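Local coordinates for foldase protein PrsA (Bacillus subtilis, PDB 4WO7), which helps secreted proteins fold outside the cell after translocation and has peptidyl-prolyl cis-trans isomerase activity, at residues K55-K60 / E86-E91; L185-V190 / I203-E208; I102-A107 / E225-D230; E43-K48 / K240-A245; H124-D129 / Y153-S158. All coordinates share one frame; numbering follows the deposited sequence.

Contact 1 of 5, residues K55-K60 / E86-E91; sequences KEIDNK and EQVKYE
I57 meets both V88 and K89 from one turn of helix 54-67. Its CD1 methyl lies 4.2 Å from K89 CB, at the foot of an extended lysine chain whose amine runs off to a salt bridge with D47. The CG2 methyl of I57 faces V88 CG1 at 4.2 Å, and that same valine methyl also packs near the carbonyl oxygen of I57. One turn further, K60 CB reaches V88 CG1 at 4.1 Å, so V88 CG1, anti to its backbone N (chi1 165°), fits between I57 and K60. The K60 chain then bends at chi2 (-61°) and crosses the extended E91 side chain at about a right angle. Its NZ stops 4.1 Å from E91 OE1, too far for a salt bridge, while E91 OE1 also has a weak hydrogen bond with Y64. The segment axes approach to 9.3 Å at 100°. Two near-perpendicular helices are thus joined by a small apolar patch around V88, with a loose, probably modest electrostatic attraction at its border.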
# COMPACT_ATOMS: atom_id res chain seq x y z
N LYS A 55 -19.52 12.03 -23.68
CA LYS A 55 -19.08 13.41 -23.49
C LYS A 55 -18.42 13.53 -22.13
O LYS A 55 -17.33 14.08 -21.99
CB LYS A 55 -20.27 14.38 -23.56
CG LYS A 55 -19.92 15.86 -23.28
CD LYS A 55 -21.17 16.71 -23.07
CE LYS A 55 -20.83 18.19 -22.85
NZ LYS A 55 -22.04 19.05 -22.71
N GLU A 56 -19.12 12.99 -21.14
CA GLU A 56 -18.66 13.00 -19.75
C GLU A 56 -17.42 12.13 -19.55
O GLU A 56 -16.51 12.49 -18.81
CB GLU A 56 -19.80 12.53 -18.86
CG GLU A 56 -20.99 13.48 -18.86
CD GLU A 56 -22.18 12.94 -18.10
OE1 GLU A 56 -22.33 13.26 -16.91
OE2 GLU A 56 -22.99 12.21 -18.71
N ILE A 57 -17.41 10.97 -20.20
CA ILE A 57 -16.30 10.03 -20.08
C ILE A 57 -14.98 10.62 -20.53
O ILE A 57 -13.98 10.55 -19.81
CB ILE A 57 -16.58 8.73 -20.89
CG1 ILE A 57 -17.68 7.92 -20.21
CG2 ILE A 57 -15.31 7.87 -21.02
CD1 ILE A 57 -18.21 6.76 -21.05
N ASP A 58 -14.97 11.21 -21.72
CA ASP A 58 -13.75 11.77 -22.29
C ASP A 58 -13.15 12.88 -21.42
O ASP A 58 -11.94 12.98 -21.28
CB ASP A 58 -14.03 12.28 -23.71
CG ASP A 58 -14.14 11.15 -24.72
OD1 ASP A 58 -14.50 10.03 -24.32
OD2 ASP A 58 -13.89 11.39 -25.92
N ASN A 59 -14.01 13.72 -20.84
CA ASN A 59 -13.55 14.81 -19.97
C ASN A 59 -12.71 14.36 -18.76
O ASN A 59 -11.68 14.97 -18.46
CB ASN A 59 -14.76 15.60 -19.47
CG ASN A 59 -15.37 16.46 -20.57
OD1 ASN A 59 -14.98 16.37 -21.73
ND2 ASN A 59 -16.36 17.27 -20.21
N LYS A 60 -13.14 13.31 -18.07
CA LYS A 60 -12.41 12.84 -16.90
C LYS A 60 -11.21 12.00 -17.38
O LYS A 60 -10.23 11.85 -16.66
CB LYS A 60 -13.32 12.03 -15.97
CG LYS A 60 -13.26 12.46 -14.49
CD LYS A 60 -11.90 12.34 -13.82
CE LYS A 60 -11.95 12.95 -12.42
NZ LYS A 60 -10.72 12.72 -11.62
N GLU A 86 -14.05 2.12 -19.54
CA GLU A 86 -14.92 1.41 -18.62
C GLU A 86 -14.61 1.77 -17.17
O GLU A 86 -15.52 1.97 -16.37
CB GLU A 86 -14.79 -0.11 -18.82
CG GLU A 86 -15.49 -0.65 -20.05
CD GLU A 86 -15.32 -2.15 -20.19
OE1 GLU A 86 -15.81 -2.72 -21.18
OE2 GLU A 86 -14.69 -2.76 -19.29
N GLN A 87 -13.33 1.85 -16.84
CA GLN A 87 -12.89 2.17 -15.49
C GLN A 87 -13.24 3.61 -15.14
O GLN A 87 -13.64 3.91 -14.01
CB GLN A 87 -11.38 1.98 -15.36
CG GLN A 87 -10.90 0.57 -15.57
CD GLN A 87 -11.74 -0.45 -14.85
OE1 GLN A 87 -11.90 -0.39 -13.63
NE2 GLN A 87 -12.30 -1.40 -15.60
N VAL A 88 -13.09 4.48 -16.12
CA VAL A 88 -13.43 5.88 -15.96
C VAL A 88 -14.94 6.02 -15.80
O VAL A 88 -15.41 6.81 -14.98
CB VAL A 88 -12.93 6.72 -17.15
CG1 VAL A 88 -13.60 8.10 -17.18
CG2 VAL A 88 -11.41 6.85 -17.09
N LYS A 89 -15.70 5.26 -16.58
CA LYS A 89 -17.15 5.30 -16.49
C LYS A 89 -17.58 4.87 -15.09
O LYS A 89 -18.49 5.46 -14.50
CB LYS A 89 -17.80 4.40 -17.54
CG LYS A 89 -19.32 4.44 -17.49
CD LYS A 89 -19.98 3.59 -18.56
CE LYS A 89 -21.49 3.78 -18.52
NZ LYS A 89 -22.22 2.87 -19.44
N TYR A 90 -16.90 3.86 -14.55
CA TYR A 90 -17.20 3.37 -13.22
C TYR A 90 -16.93 4.43 -12.16
O TYR A 90 -17.75 4.62 -11.26
CB TYR A 90 -16.39 2.10 -12.92
CG TYR A 90 -16.57 1.58 -11.52
CD1 TYR A 90 -17.83 1.28 -11.02
CD2 TYR A 90 -15.48 1.34 -10.70
CE1 TYR A 90 -18.00 0.80 -9.74
CE2 TYR A 90 -15.64 0.85 -9.41
CZ TYR A 90 -16.90 0.58 -8.94
OH TYR A 90 -17.08 0.09 -7.67
N GLU A 91 -15.81 5.14 -12.26
CA GLU A 91 -15.51 6.21 -11.31
C GLU A 91 -16.57 7.31 -11.39
O GLU A 91 -17.06 7.79 -10.37
CB GLU A 91 -14.12 6.81 -11.54
CG GLU A 91 -13.73 7.81 -10.45
CD GLU A 91 -12.33 8.39 -10.64
OE1 GLU A 91 -12.01 8.83 -11.76
OE2 GLU A 91 -11.56 8.41 -9.66

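Contact 2 of 5, residues L185-V190 / I203-E208; sequences LKTGEV and IKKTEE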
# COMPACT_ATOMS: atom_id res chain seq x y z
N LEU A 185 2.11 38.32 1.85
CA LEU A 185 1.44 38.90 0.70
C LEU A 185 0.08 39.47 1.06
O LEU A 185 -0.48 39.16 2.12
CB LEU A 185 1.28 37.85 -0.41
CG LEU A 185 2.56 37.43 -1.14
CD1 LEU A 185 2.28 36.22 -2.01
CD2 LEU A 185 3.11 38.57 -1.98
N LYS A 186 -0.46 40.30 0.18
CA LYS A 186 -1.81 40.82 0.31
C LYS A 186 -2.69 39.98 -0.60
O LYS A 186 -2.18 39.33 -1.51
CB LYS A 186 -1.86 42.31 -0.08
CG LYS A 186 -2.94 43.14 0.59
CD LYS A 186 -2.34 44.29 1.39
CE LYS A 186 -3.41 45.20 2.00
NZ LYS A 186 -2.82 46.29 2.83
N THR A 187 -4.00 40.00 -0.39
CA THR A 187 -4.89 39.17 -1.20
C THR A 187 -4.98 39.66 -2.64
O THR A 187 -5.31 40.82 -2.90
CB THR A 187 -6.30 39.09 -0.61
OG1 THR A 187 -6.24 38.52 0.70
CG2 THR A 187 -7.19 38.23 -1.49
N GLY A 188 -4.68 38.75 -3.56
CA GLY A 188 -4.70 39.06 -4.98
C GLY A 188 -3.30 39.39 -5.46
O GLY A 188 -3.03 39.34 -6.65
N GLU A 189 -2.42 39.72 -4.52
CA GLU A 189 -1.07 40.14 -4.87
C GLU A 189 -0.19 38.96 -5.28
O GLU A 189 -0.29 37.87 -4.72
CB GLU A 189 -0.41 40.89 -3.72
CG GLU A 189 0.88 41.58 -4.14
CD GLU A 189 1.60 42.23 -2.99
OE1 GLU A 189 1.06 42.22 -1.86
OE2 GLU A 189 2.71 42.77 -3.21
N VAL A 190 0.67 39.20 -6.26
CA VAL A 190 1.62 38.21 -6.74
C VAL A 190 3.03 38.63 -6.35
O VAL A 190 3.37 39.81 -6.39
CB VAL A 190 1.53 38.02 -8.27
CG1 VAL A 190 1.70 39.34 -8.99
CG2 VAL A 190 2.55 36.98 -8.75
N ILE A 203 4.42 33.36 -6.22
CA ILE A 203 3.28 33.06 -5.38
C ILE A 203 2.17 34.08 -5.57
O ILE A 203 2.44 35.28 -5.65
CB ILE A 203 3.62 33.03 -3.88
CG1 ILE A 203 4.94 32.30 -3.64
CG2 ILE A 203 2.49 32.36 -3.11
CD1 ILE A 203 5.40 32.35 -2.19
N LYS A 204 0.94 33.59 -5.66
CA LYS A 204 -0.22 34.46 -5.70
C LYS A 204 -1.15 34.09 -4.56
O LYS A 204 -1.74 33.01 -4.54
CB LYS A 204 -0.97 34.34 -7.03
CG LYS A 204 -2.18 35.26 -7.14
CD LYS A 204 -2.85 35.15 -8.50
CE LYS A 204 -4.27 35.71 -8.47
NZ LYS A 204 -5.09 35.25 -9.63
N LYS A 205 -1.28 34.99 -3.60
CA LYS A 205 -2.19 34.80 -2.49
C LYS A 205 -3.61 34.97 -3.00
O LYS A 205 -3.95 36.05 -3.49
CB LYS A 205 -1.88 35.79 -1.37
CG LYS A 205 -2.64 35.54 -0.08
CD LYS A 205 -2.14 36.45 1.03
CE LYS A 205 -3.18 36.68 2.11
NZ LYS A 205 -2.57 37.50 3.20
N THR A 206 -4.45 33.95 -2.88
CA THR A 206 -5.75 33.99 -3.54
C THR A 206 -6.82 34.64 -2.69
O THR A 206 -7.61 35.44 -3.19
CB THR A 206 -6.27 32.59 -3.88
OG1 THR A 206 -6.34 31.81 -2.68
CG2 THR A 206 -5.39 31.89 -4.88
N GLU A 207 -6.82 34.33 -1.40
CA GLU A 207 -7.87 34.85 -0.55
C GLU A 207 -7.50 34.77 0.91
O GLU A 207 -6.78 33.86 1.34
CB GLU A 207 -9.20 34.11 -0.81
CG GLU A 207 -9.20 32.58 -0.60
CD GLU A 207 -10.62 32.01 -0.51
OE1 GLU A 207 -11.53 32.72 -0.02
OE2 GLU A 207 -10.83 30.86 -0.94
N GLU A 208 -8.00 35.74 1.68
CA GLU A 208 -7.98 35.64 3.12
C GLU A 208 -9.22 34.87 3.52
O GLU A 208 -10.16 34.68 2.74
CB GLU A 208 -7.96 36.99 3.82
CG GLU A 208 -6.63 37.70 3.83
CD GLU A 208 -6.73 39.03 4.53
OE1 GLU A 208 -7.85 39.39 4.94
OE2 GLU A 208 -5.70 39.71 4.67
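K205 gives up the most surface here and engages the loop with backbone and side chain together. Its N donates to E189 O at 3.2 Å and its O accepts from G188 N at 2.8 Å, gripping the type II turn K186-E189; G188 sits at its third position with a positive phi (97°). The extended K205 chain runs along L185, CB to CB at 3.9 Å, and its NZ donates to L185 O at 2.9 Å from above the carbonyl plane. Shortening K205 to an alanine is likely to deprive L185 O of its lysine donor and open a gap beside L185. T187 reaches both T206 and E208: CG2, anti to the backbone N, comes to 3.3 Å from T206 O, while OG1 lies beside E208 CG. The CD1 branch of L185 meets I203, 3.9 Å from its CB. Near the loop's end, V190 bridges K204 in a single backbone pairing. The loop leaves helix 176-183, whose F178 and A182 also touch I203, and borders strand 200-207 on its way to strand 194-195; strand 119-127 is the other sheet neighbour of strand 200-207, and its R121 O accepts a hydrogen bond from T206 OG1.

Contact 3 of 5, residues I102-A107 / E225-D230; sequences IKVTDA and EQKLND
Apolar contact is made chiefly by I102, which stands where the chain has just left helix 81-101. Its two branches divide the work. CG2, anti to the backbone N, rests 4.0 Å from K227 CD, and CD1, at the end of the other branch, meets L228 CD2 at 4.3 Å. V104 adds a looser touch, its CG1 lying 4.4 Å from K227 CD. The aliphatic part of K227 thus serves as the apolar surface for both residues: extended beyond CG, the chain crosses I102 at a slant and runs on past V104. Around this strip, L224 also packs on I102, and K220 and V223 on V104, while A98 and K99 of helix 81-101 touch L228.

The polar end of K227 is settled beyond the two segments. NZ comes only to 4.0 Å from K103 O, and its salt bridge is with D108 at the start of helix 106-113. Capping forms a third group. T105 is the N-cap of that helix, its OG1 bonded to D108 N, and D230 caps helix 231-244 through a weak bond to A232 N.

The arrangement is that of a surface junction in which the link between consecutive helices 81-101 and 106-113 lies against the C-terminal end of helix 216-228, far along the chain. It joins chain entering and leaving the part of the fold that contains the PPIase sheet.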
# COMPACT_ATOMS: atom_id res chain seq x y z
N ILE A 102 -24.50 11.57 -0.60
CA ILE A 102 -23.76 12.29 0.44
C ILE A 102 -24.43 13.61 0.78
O ILE A 102 -24.81 14.36 -0.12
CB ILE A 102 -22.30 12.59 0.04
CG1 ILE A 102 -21.50 11.29 -0.09
CG2 ILE A 102 -21.63 13.54 1.06
CD1 ILE A 102 -20.12 11.48 -0.67
N LYS A 103 -24.59 13.87 2.07
CA LYS A 103 -25.12 15.14 2.55
C LYS A 103 -24.17 15.77 3.57
O LYS A 103 -23.84 15.13 4.57
CB LYS A 103 -26.52 14.93 3.13
CG LYS A 103 -27.47 14.38 2.09
CD LYS A 103 -28.85 14.12 2.66
CE LYS A 103 -29.78 13.55 1.60
NZ LYS A 103 -31.15 13.35 2.11
N VAL A 104 -23.73 17.00 3.32
CA VAL A 104 -22.91 17.70 4.31
C VAL A 104 -23.83 18.57 5.17
O VAL A 104 -24.67 19.31 4.66
CB VAL A 104 -21.79 18.61 3.69
CG1 VAL A 104 -21.15 17.93 2.50
CG2 VAL A 104 -22.30 19.97 3.25
N THR A 105 -23.71 18.40 6.48
CA THR A 105 -24.46 19.18 7.44
C THR A 105 -23.78 20.52 7.66
O THR A 105 -22.65 20.72 7.21
CB THR A 105 -24.58 18.44 8.77
OG1 THR A 105 -23.28 18.27 9.34
CG2 THR A 105 -25.22 17.07 8.54
N ASP A 106 -24.46 21.43 8.35
CA ASP A 106 -23.86 22.71 8.71
C ASP A 106 -22.81 22.53 9.79
O ASP A 106 -21.93 23.37 9.96
CB ASP A 106 -24.92 23.72 9.16
CG ASP A 106 -25.84 24.11 8.04
OD1 ASP A 106 -25.74 23.45 6.99
OD2 ASP A 106 -26.56 25.12 8.16
N ALA A 107 -22.91 21.43 10.53
CA ALA A 107 -21.89 21.10 11.50
C ALA A 107 -20.60 20.84 10.75
O ALA A 107 -19.53 21.28 11.17
CB ALA A 107 -22.29 19.88 12.32
N GLU A 225 -16.37 18.33 -1.98
CA GLU A 225 -15.29 17.89 -2.85
C GLU A 225 -14.30 17.06 -2.06
O GLU A 225 -13.67 16.15 -2.60
CB GLU A 225 -14.57 19.07 -3.49
CG GLU A 225 -13.74 18.66 -4.70
CD GLU A 225 -13.22 19.83 -5.50
OE1 GLU A 225 -13.75 20.95 -5.33
OE2 GLU A 225 -12.29 19.63 -6.31
N GLN A 226 -14.19 17.37 -0.78
CA GLN A 226 -13.28 16.65 0.10
C GLN A 226 -13.82 15.26 0.41
O GLN A 226 -13.06 14.29 0.48
CB GLN A 226 -13.04 17.45 1.38
CG GLN A 226 -11.96 16.85 2.27
CD GLN A 226 -11.82 17.55 3.60
OE1 GLN A 226 -12.78 18.11 4.13
NE2 GLN A 226 -10.62 17.51 4.17
N LYS A 227 -15.13 15.15 0.60
CA LYS A 227 -15.74 13.86 0.89
C LYS A 227 -15.78 13.00 -0.36
O LYS A 227 -15.90 11.78 -0.28
CB LYS A 227 -17.15 14.04 1.44
CG LYS A 227 -17.19 14.54 2.88
CD LYS A 227 -18.60 14.48 3.46
CE LYS A 227 -18.62 14.95 4.92
NZ LYS A 227 -19.98 14.86 5.52
N LEU A 228 -15.68 13.64 -1.52
CA LEU A 228 -15.69 12.92 -2.80
C LEU A 228 -14.34 12.29 -3.14
O LEU A 228 -14.27 11.41 -4.00
CB LEU A 228 -16.14 13.86 -3.92
CG LEU A 228 -17.65 14.13 -3.91
CD1 LEU A 228 -18.02 15.30 -4.81
CD2 LEU A 228 -18.42 12.88 -4.33
N ASN A 229 -13.28 12.74 -2.47
CA ASN A 229 -11.94 12.18 -2.69
C ASN A 229 -11.54 11.21 -1.58
O ASN A 229 -10.39 10.76 -1.52
CB ASN A 229 -10.92 13.30 -2.82
CG ASN A 229 -11.13 14.14 -4.07
OD1 ASN A 229 -10.57 13.86 -5.13
ND2 ASN A 229 -11.96 15.17 -3.95
N ASP A 230 -12.49 10.88 -0.71
CA ASP A 230 -12.32 9.83 0.28
C ASP A 230 -13.13 8.64 -0.20
O ASP A 230 -14.36 8.67 -0.19
CB ASP A 230 -12.78 10.28 1.67
CG ASP A 230 -12.78 9.15 2.68
OD1 ASP A 230 -11.91 8.26 2.57
OD2 ASP A 230 -13.66 9.14 3.57

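Contact 4 of 5, residues E43-K48 / K240-A245; sequences EKVLDK and KVMKKA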
# COMPACT_ATOMS: atom_id res chain seq x y z
N GLU A 43 -21.44 -1.20 -11.22
CA GLU A 43 -21.46 -0.49 -12.49
C GLU A 43 -22.72 -0.81 -13.29
O GLU A 43 -23.15 -0.01 -14.11
CB GLU A 43 -20.21 -0.78 -13.31
CG GLU A 43 -20.14 -2.14 -13.98
CD GLU A 43 -18.76 -2.41 -14.58
OE1 GLU A 43 -17.83 -1.61 -14.33
OE2 GLU A 43 -18.61 -3.42 -15.30
N LYS A 44 -23.31 -1.97 -13.04
CA LYS A 44 -24.59 -2.30 -13.67
C LYS A 44 -25.73 -1.52 -13.05
O LYS A 44 -26.54 -0.91 -13.75
CB LYS A 44 -24.92 -3.78 -13.54
CG LYS A 44 -24.34 -4.66 -14.61
CD LYS A 44 -24.99 -6.03 -14.54
CE LYS A 44 -24.58 -6.88 -15.71
NZ LYS A 44 -23.13 -7.21 -15.65
N VAL A 45 -25.80 -1.55 -11.72
CA VAL A 45 -26.89 -0.90 -11.01
C VAL A 45 -26.80 0.60 -11.23
O VAL A 45 -27.80 1.23 -11.58
CB VAL A 45 -26.87 -1.25 -9.50
CG1 VAL A 45 -27.78 -0.34 -8.69
CG2 VAL A 45 -27.27 -2.71 -9.32
N LEU A 46 -25.62 1.18 -11.05
CA LEU A 46 -25.46 2.62 -11.21
C LEU A 46 -25.66 3.09 -12.66
O LEU A 46 -26.20 4.17 -12.88
CB LEU A 46 -24.08 3.07 -10.72
CG LEU A 46 -23.85 2.85 -9.22
CD1 LEU A 46 -22.47 3.32 -8.81
CD2 LEU A 46 -24.92 3.52 -8.38
N ASP A 47 -25.26 2.29 -13.64
CA ASP A 47 -25.42 2.70 -15.04
C ASP A 47 -26.88 2.80 -15.42
O ASP A 47 -27.26 3.55 -16.32
CB ASP A 47 -24.73 1.72 -15.99
CG ASP A 47 -24.82 2.16 -17.44
OD1 ASP A 47 -24.72 3.38 -17.71
OD2 ASP A 47 -24.98 1.29 -18.32
N LYS A 48 -27.71 2.03 -14.72
CA LYS A 48 -29.14 2.05 -14.96
C LYS A 48 -29.80 3.24 -14.26
O LYS A 48 -30.78 3.80 -14.76
CB LYS A 48 -29.76 0.72 -14.54
CG LYS A 48 -31.24 0.62 -14.84
CD LYS A 48 -31.73 -0.78 -14.58
CE LYS A 48 -33.18 -0.93 -14.98
NZ LYS A 48 -33.63 -2.34 -14.82
N LYS A 240 -25.46 2.32 -0.12
CA LYS A 240 -26.86 2.64 0.13
C LYS A 240 -27.72 2.36 -1.09
O LYS A 240 -28.86 1.92 -0.97
CB LYS A 240 -27.02 4.10 0.52
CG LYS A 240 -26.54 4.45 1.89
CD LYS A 240 -26.91 5.88 2.16
CE LYS A 240 -26.50 6.34 3.54
NZ LYS A 240 -26.93 7.74 3.70
N VAL A 241 -27.16 2.63 -2.26
CA VAL A 241 -27.87 2.42 -3.50
C VAL A 241 -28.01 0.93 -3.73
O VAL A 241 -29.04 0.45 -4.19
CB VAL A 241 -27.15 3.06 -4.70
CG1 VAL A 241 -27.95 2.87 -5.98
CG2 VAL A 241 -26.91 4.54 -4.47
N MSE A 242 -26.96 0.19 -3.37
CA MSE A 242 -26.91 -1.25 -3.61
C MSE A 242 -27.92 -2.02 -2.75
O MSE A 242 -28.47 -3.02 -3.19
CB MSE A 242 -25.50 -1.78 -3.37
CG MSE A 242 -24.45 -1.26 -4.36
SE MSE A 242 -24.95 -1.51 -6.24
CE MSE A 242 -25.60 -3.34 -6.09
N LYS A 243 -28.15 -1.56 -1.52
CA LYS A 243 -29.17 -2.20 -0.67
C LYS A 243 -30.57 -1.99 -1.24
O LYS A 243 -31.39 -2.91 -1.20
CB LYS A 243 -29.12 -1.69 0.77
CG LYS A 243 -28.03 -2.31 1.63
CD LYS A 243 -28.14 -1.80 3.06
CE LYS A 243 -27.19 -2.53 3.98
NZ LYS A 243 -27.35 -2.04 5.38
N LYS A 244 -30.84 -0.80 -1.75
CA LYS A 244 -32.16 -0.49 -2.28
C LYS A 244 -32.44 -1.29 -3.55
O LYS A 244 -33.58 -1.33 -4.02
CB LYS A 244 -32.30 1.01 -2.58
CG LYS A 244 -32.39 1.90 -1.36
CD LYS A 244 -32.87 3.31 -1.73
CE LYS A 244 -31.80 4.39 -1.56
NZ LYS A 244 -31.07 4.75 -2.81
N ALA A 245 -31.40 -1.92 -4.09
CA ALA A 245 -31.53 -2.78 -5.25
C ALA A 245 -31.61 -4.20 -4.74
O ALA A 245 -31.11 -4.49 -3.65
CB ALA A 245 -30.34 -2.61 -6.19
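V45 points from helix 21-49 toward helix 231-244 and meets M242, which is present as selenomethionine. From its CB, 3.8 Å from M242 SE, the side chain forks. CG1, set anti to the backbone N (chi1 166°), touches the selenium, V241 CG1 and A245 CB, the last two both at 4.2 Å; CG2 reaches M242 CE at 3.7 Å. The M242 chain is bent at chi2 (-52°) and again at chi3, which brings SE and the CE methyl against the valine. A second, smaller pairing lies alongside, where L46 CD2 meets V241 CG1 at 3.9 Å. The contact is entirely hydrophobic, and the four residues V45, L46, V241 and M242 are buried.

The segments 43-48 and 240-244 of these helices cross at 88°. Helix 81-101 packs alongside, with L93 and A97 against L46 and N101 against V241, while I247, just past the C-terminal helix, touches both V45 and M242. The second subunit also borders the contact: its T14 packs on V45, D15 of that subunit on A245, and K44 forms a salt bridge with E23 of the second subunit.

Contact 5 of 5, residues H124-D129 / Y153-S158; sequences HILVAD and YSTDSS
A serine hydroxyl, not a strand carbonyl, receives the L126 backbone NH: the N to S154 OG bond is 2.8 Å long and almost straight at 177°. L126 O on the same residue takes two donors from T155, its N at 2.8 Å and its OG1 at 3.1 Å, the hydroxyl coming from well above the carbonyl plane. L126 CD2 closes over T155 CB, while I125 and V127 flank the CB of Y153. Two residues before L126, the CE1 edge of the H124 ring faces S158 OG and D156 OD2, the latter 3.3 Å away, with ring and carboxylate planes 67° apart. D156 OD2 accepts from S158 N, which makes an Asx turn, and also from S158 OG. With an alanine here instead of D156, both S158 donors would probably lose their acceptor and the serine hydroxyl could turn beside H124. H124 also meets the H201 ring; such a histidine pair on adjacent central strands is characteristic of the parvulin active site, so this loop probably borders the catalytic cleft.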
# COMPACT_ATOMS: atom_id res chain seq x y z
N HIS A 124 1.10 28.80 -6.79
CA HIS A 124 2.50 29.06 -7.09
C HIS A 124 2.96 28.47 -8.42
O HIS A 124 2.34 27.54 -8.96
CB HIS A 124 3.41 28.55 -5.98
CG HIS A 124 3.79 27.11 -6.12
ND1 HIS A 124 2.87 26.11 -6.32
CD2 HIS A 124 5.01 26.51 -6.10
CE1 HIS A 124 3.50 24.95 -6.41
NE2 HIS A 124 4.80 25.17 -6.28
N ILE A 125 4.04 29.03 -8.94
CA ILE A 125 4.71 28.54 -10.14
C ILE A 125 6.16 28.20 -9.81
O ILE A 125 6.95 29.07 -9.45
CB ILE A 125 4.65 29.58 -11.26
CG1 ILE A 125 3.19 29.85 -11.60
CG2 ILE A 125 5.39 29.06 -12.50
CD1 ILE A 125 2.95 30.89 -12.67
N LEU A 126 6.50 26.92 -9.94
CA LEU A 126 7.83 26.44 -9.59
C LEU A 126 8.72 26.26 -10.82
O LEU A 126 8.36 25.57 -11.77
CB LEU A 126 7.70 25.11 -8.84
CG LEU A 126 9.01 24.44 -8.45
CD1 LEU A 126 9.80 25.35 -7.51
CD2 LEU A 126 8.74 23.09 -7.81
N VAL A 127 9.90 26.89 -10.79
CA VAL A 127 10.85 26.80 -11.90
C VAL A 127 12.29 26.65 -11.39
O VAL A 127 12.54 26.78 -10.19
CB VAL A 127 10.77 28.03 -12.81
CG1 VAL A 127 9.39 28.11 -13.46
CG2 VAL A 127 11.05 29.29 -12.02
N ALA A 128 13.22 26.39 -12.30
CA ALA A 128 14.62 26.13 -11.94
C ALA A 128 15.48 27.39 -11.77
O ALA A 128 16.12 27.57 -10.74
CB ALA A 128 15.26 25.23 -12.99
N ASP A 129 15.47 28.27 -12.77
CA ASP A 129 16.35 29.44 -12.79
C ASP A 129 15.64 30.72 -12.41
O ASP A 129 14.43 30.83 -12.54
CB ASP A 129 16.99 29.60 -14.18
CG ASP A 129 18.19 30.55 -14.17
OD1 ASP A 129 18.88 30.65 -13.13
OD2 ASP A 129 18.42 31.22 -15.21
N TYR A 153 4.81 26.38 -17.33
CA TYR A 153 6.15 26.46 -16.73
C TYR A 153 6.35 25.67 -15.43
O TYR A 153 7.44 25.15 -15.20
CB TYR A 153 6.48 27.92 -16.45
CG TYR A 153 6.75 28.74 -17.69
CD1 TYR A 153 5.70 29.29 -18.42
CD2 TYR A 153 8.04 28.97 -18.12
CE1 TYR A 153 5.94 30.04 -19.55
CE2 TYR A 153 8.29 29.72 -19.25
CZ TYR A 153 7.24 30.25 -19.96
OH TYR A 153 7.49 31.00 -21.09
N SER A 154 5.32 25.57 -14.60
CA SER A 154 5.53 25.06 -13.25
C SER A 154 5.96 23.59 -13.26
O SER A 154 5.45 22.78 -14.04
CB SER A 154 4.29 25.24 -12.38
OG SER A 154 4.63 25.07 -11.00
N THR A 155 6.89 23.27 -12.37
CA THR A 155 7.44 21.92 -12.24
C THR A 155 6.60 21.08 -11.28
O THR A 155 6.60 19.86 -11.35
CB THR A 155 8.90 21.98 -11.70
OG1 THR A 155 9.68 22.87 -12.51
CG2 THR A 155 9.56 20.61 -11.66
N ASP A 156 5.86 21.76 -10.41
CA ASP A 156 5.08 21.11 -9.37
C ASP A 156 3.83 20.39 -9.89
O ASP A 156 3.38 20.61 -11.01
CB ASP A 156 4.68 22.15 -8.31
CG ASP A 156 4.13 21.52 -7.05
OD1 ASP A 156 4.89 20.82 -6.35
OD2 ASP A 156 2.93 21.73 -6.76
N SER A 157 3.28 19.52 -9.04
CA SER A 157 2.09 18.74 -9.35
C SER A 157 0.85 19.62 -9.52
O SER A 157 -0.12 19.22 -10.16
CB SER A 157 1.84 17.72 -8.23
OG SER A 157 2.99 16.94 -7.98
N SER A 158 0.90 20.81 -8.94
CA SER A 158 -0.23 21.74 -8.98
C SER A 158 -0.32 22.45 -10.34
O SER A 158 -1.24 23.22 -10.59
CB SER A 158 -0.11 22.78 -7.86
OG SER A 158 1.17 23.40 -7.87

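From the N terminus, contact 4 opens first, on helix 21-49, and closes last, on helix 231-244, so every other loop lies within its span. Contact 1 opens and closes next, joining helices 54-67 and 81-101; it touches contact 4 through K89 and D47. Contact 3 then opens after helix 81-101 and encloses contacts 5 and 2, which follow one another without crossing. Contact 5 ties the loop after helix 146-153 to strand 119-127, and contact 2 ties the loop after helix 176-183 to the adjacent strand 200-207, in one PPIase sheet. Contact 3 closes beyond that sheet, and contacts 2 and 4 have centres about 45 Å apart.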